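Local coordinates for protein succinate-semialdehyde dehydrogenase (NAD(P)(+)) (PDB 3RH9) that probably oxidises succinate semialdehyde to succinate, using NAD+ or NADP+ as cofactor, at residues A[124-129]-A[469-474]. Sequence-based numbering, arbitrary orientation.
Sequences ISALDS and EGLFEF
Leu127 and Phe472 show how a branched aliphatic tip can seat itself on an aromatic face: methyl CD2 of Leu127 stands 3.6 Å from the centroid of the Phe472 ring, only 10° off the ring normal, a CH-pi contact. The two side chains run past each other in opposite directions. Phe472 has CG anti to its carbonyl carbon (chi1 -78°), which carries the ring across to the 3-10 turn at 124-127.

That turn, between helix 103-123 and strand 130-131, packs on segment 469-474, which runs from helix 467-471 towards strand 475-482; the two segments are 340 residues apart at their closest ends. Strands 130-131, 140-147 and 475-482 probably form the projecting oligomerisation sheet of aldehyde dehydrogenases, and Glu469 OE1 hydrogen-bonds Tyr145 OH of the second subunit. Purely apolar contact adds Ala126 CB, 4.0 Å from Leu471 CD1. Leu471 also packs on Cys120 and His123 of helix 103-123.

Polar backbone atoms meet carbon here: Ala126 O approaches Phe472 CZ obliquely, and Leu127 CD2 lies 3.5 Å from Leu471 O. With Phe472 exchanged for alanine, the Leu127 methyl is likely to lose its aromatic platform and a gap to open beside Ala126. Tyr145 of the same chain meets the Phe472 ring edge-to-face.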
loop_
_atom_site.group_PDB
_atom_site.type_symbol
_atom_site.label_atom_id
_atom_site.label_comp_id
_atom_site.label_asym_id
_atom_site.label_seq_id
_atom_site.Cartn_x
_atom_site.Cartn_y
_atom_site.Cartn_z
ATOM N N ILE A 124 19.317 -5.115 -7.184
ATOM C CA ILE A 124 18.907 -5.983 -6.097
ATOM C C ILE A 124 19.530 -5.562 -4.750
ATOM O O ILE A 124 18.968 -5.828 -3.675
ATOM C CB ILE A 124 19.248 -7.449 -6.430
ATOM C CG1 ILE A 124 18.625 -8.401 -5.414
ATOM C CG2 ILE A 124 20.760 -7.652 -6.514
ATOM C CD1 ILE A 124 18.711 -9.864 -5.832
ATOM N N SER A 125 20.682 -4.896 -4.801
ATOM C CA SER A 125 21.388 -4.529 -3.570
ATOM C C SER A 125 20.609 -3.518 -2.753
ATOM O O SER A 125 20.875 -3.322 -1.563
ATOM C CB SER A 125 22.796 -4.010 -3.859
ATOM O OG SER A 125 23.724 -5.082 -3.811
ATOM N N ALA A 126 19.631 -2.894 -3.405
ATOM C CA ALA A 126 18.761 -1.924 -2.761
ATOM C C ALA A 126 18.016 -2.499 -1.545
ATOM O O ALA A 126 17.634 -1.751 -0.654
ATOM C CB ALA A 126 17.786 -1.375 -3.773
ATOM N N LEU A 127 17.820 -3.818 -1.508
ATOM C CA LEU A 127 17.054 -4.465 -0.438
ATOM C C LEU A 127 17.927 -4.931 0.726
ATOM O O LEU A 127 17.464 -5.658 1.615
ATOM C CB LEU A 127 16.244 -5.649 -0.982
ATOM C CG LEU A 127 15.179 -5.264 -2.009
ATOM C CD1 LEU A 127 14.607 -6.485 -2.724
ATOM C CD2 LEU A 127 14.089 -4.446 -1.344
ATOM N N ASP A 128 19.188 -4.514 0.716
ATOM C CA ASP A 128 20.107 -4.852 1.806
ATOM C C ASP A 128 19.625 -4.233 3.103
ATOM O O ASP A 128 19.217 -3.073 3.121
ATOM C CB ASP A 128 21.523 -4.344 1.493
ATOM C CG ASP A 128 22.248 -5.214 0.480
ATOM O OD1 ASP A 128 21.723 -6.301 0.133
ATOM O OD2 ASP A 128 23.346 -4.806 0.033
ATOM N N SER A 129 19.678 -4.981 4.194
ATOM C CA SER A 129 19.363 -4.376 5.484
ATOM C C SER A 129 20.334 -3.215 5.770
ATOM O O SER A 129 21.444 -3.161 5.241
ATOM C CB SER A 129 19.404 -5.413 6.601
ATOM O OG SER A 129 20.730 -5.847 6.830
ATOM N N GLU A 469 11.138 1.963 -6.010
ATOM C CA GLU A 469 9.963 1.620 -5.224
ATOM C C GLU A 469 9.405 0.266 -5.652
ATOM O O GLU A 469 8.909 -0.497 -4.819
ATOM C CB GLU A 469 8.906 2.751 -5.165
ATOM C CG GLU A 469 8.943 3.774 -6.275
ATOM C CD GLU A 469 10.107 4.758 -6.163
ATOM O OE1 GLU A 469 10.000 5.741 -5.389
ATOM O OE2 GLU A 469 11.133 4.567 -6.874
ATOM N N GLY A 470 9.537 -0.053 -6.938
ATOM C CA GLY A 470 9.110 -1.350 -7.430
ATOM C C GLY A 470 9.862 -2.509 -6.786
ATOM O O GLY A 470 9.299 -3.576 -6.527
ATOM N N LEU A 471 11.152 -2.308 -6.541
ATOM C CA LEU A 471 11.961 -3.318 -5.868
ATOM C C LEU A 471 11.470 -3.574 -4.451
ATOM O O LEU A 471 11.699 -4.642 -3.917
ATOM C CB LEU A 471 13.428 -2.890 -5.813
ATOM C CG LEU A 471 14.356 -3.234 -6.974
ATOM C CD1 LEU A 471 15.571 -2.337 -6.919
ATOM C CD2 LEU A 471 14.771 -4.701 -6.900
ATOM N N PHE A 472 10.792 -2.596 -3.858
ATOM C CA PHE A 472 10.308 -2.717 -2.479
ATOM C C PHE A 472 8.863 -3.200 -2.341
ATOM O O PHE A 472 8.320 -3.213 -1.240
ATOM C CB PHE A 472 10.487 -1.400 -1.708
ATOM C CG PHE A 472 11.889 -1.165 -1.249
ATOM C CD1 PHE A 472 12.825 -0.620 -2.101
ATOM C CD2 PHE A 472 12.278 -1.506 0.034
ATOM C CE1 PHE A 472 14.117 -0.419 -1.684
ATOM C CE2 PHE A 472 13.573 -1.302 0.458
ATOM C CZ PHE A 472 14.491 -0.765 -0.406
ATOM N N GLU A 473 8.243 -3.594 -3.440
ATOM C CA GLU A 473 6.859 -4.028 -3.388
ATOM C C GLU A 473 6.692 -5.331 -2.617
ATOM O O GLU A 473 5.820 -5.442 -1.753
ATOM C CB GLU A 473 6.305 -4.194 -4.802
ATOM C CG GLU A 473 6.011 -2.879 -5.515
ATOM C CD GLU A 473 4.569 -2.439 -5.336
ATOM O OE1 GLU A 473 4.109 -2.306 -4.165
ATOM O OE2 GLU A 473 3.895 -2.236 -6.381
ATOM N N PHE A 474 7.526 -6.315 -2.930
ATOM C CA PHE A 474 7.368 -7.636 -2.337
ATOM C C PHE A 474 8.148 -7.893 -1.056
ATOM O O PHE A 474 8.441 -9.039 -0.737
ATOM C CB PHE A 474 7.692 -8.708 -3.368
ATOM C CG PHE A 474 6.787 -8.665 -4.544
ATOM C CD1 PHE A 474 7.157 -7.983 -5.691
ATOM C CD2 PHE A 474 5.533 -9.255 -4.487
ATOM C CE1 PHE A 474 6.318 -7.930 -6.773
ATOM C CE2 PHE A 474 4.685 -9.195 -5.563
ATOM C CZ PHE A 474 5.079 -8.533 -6.709
#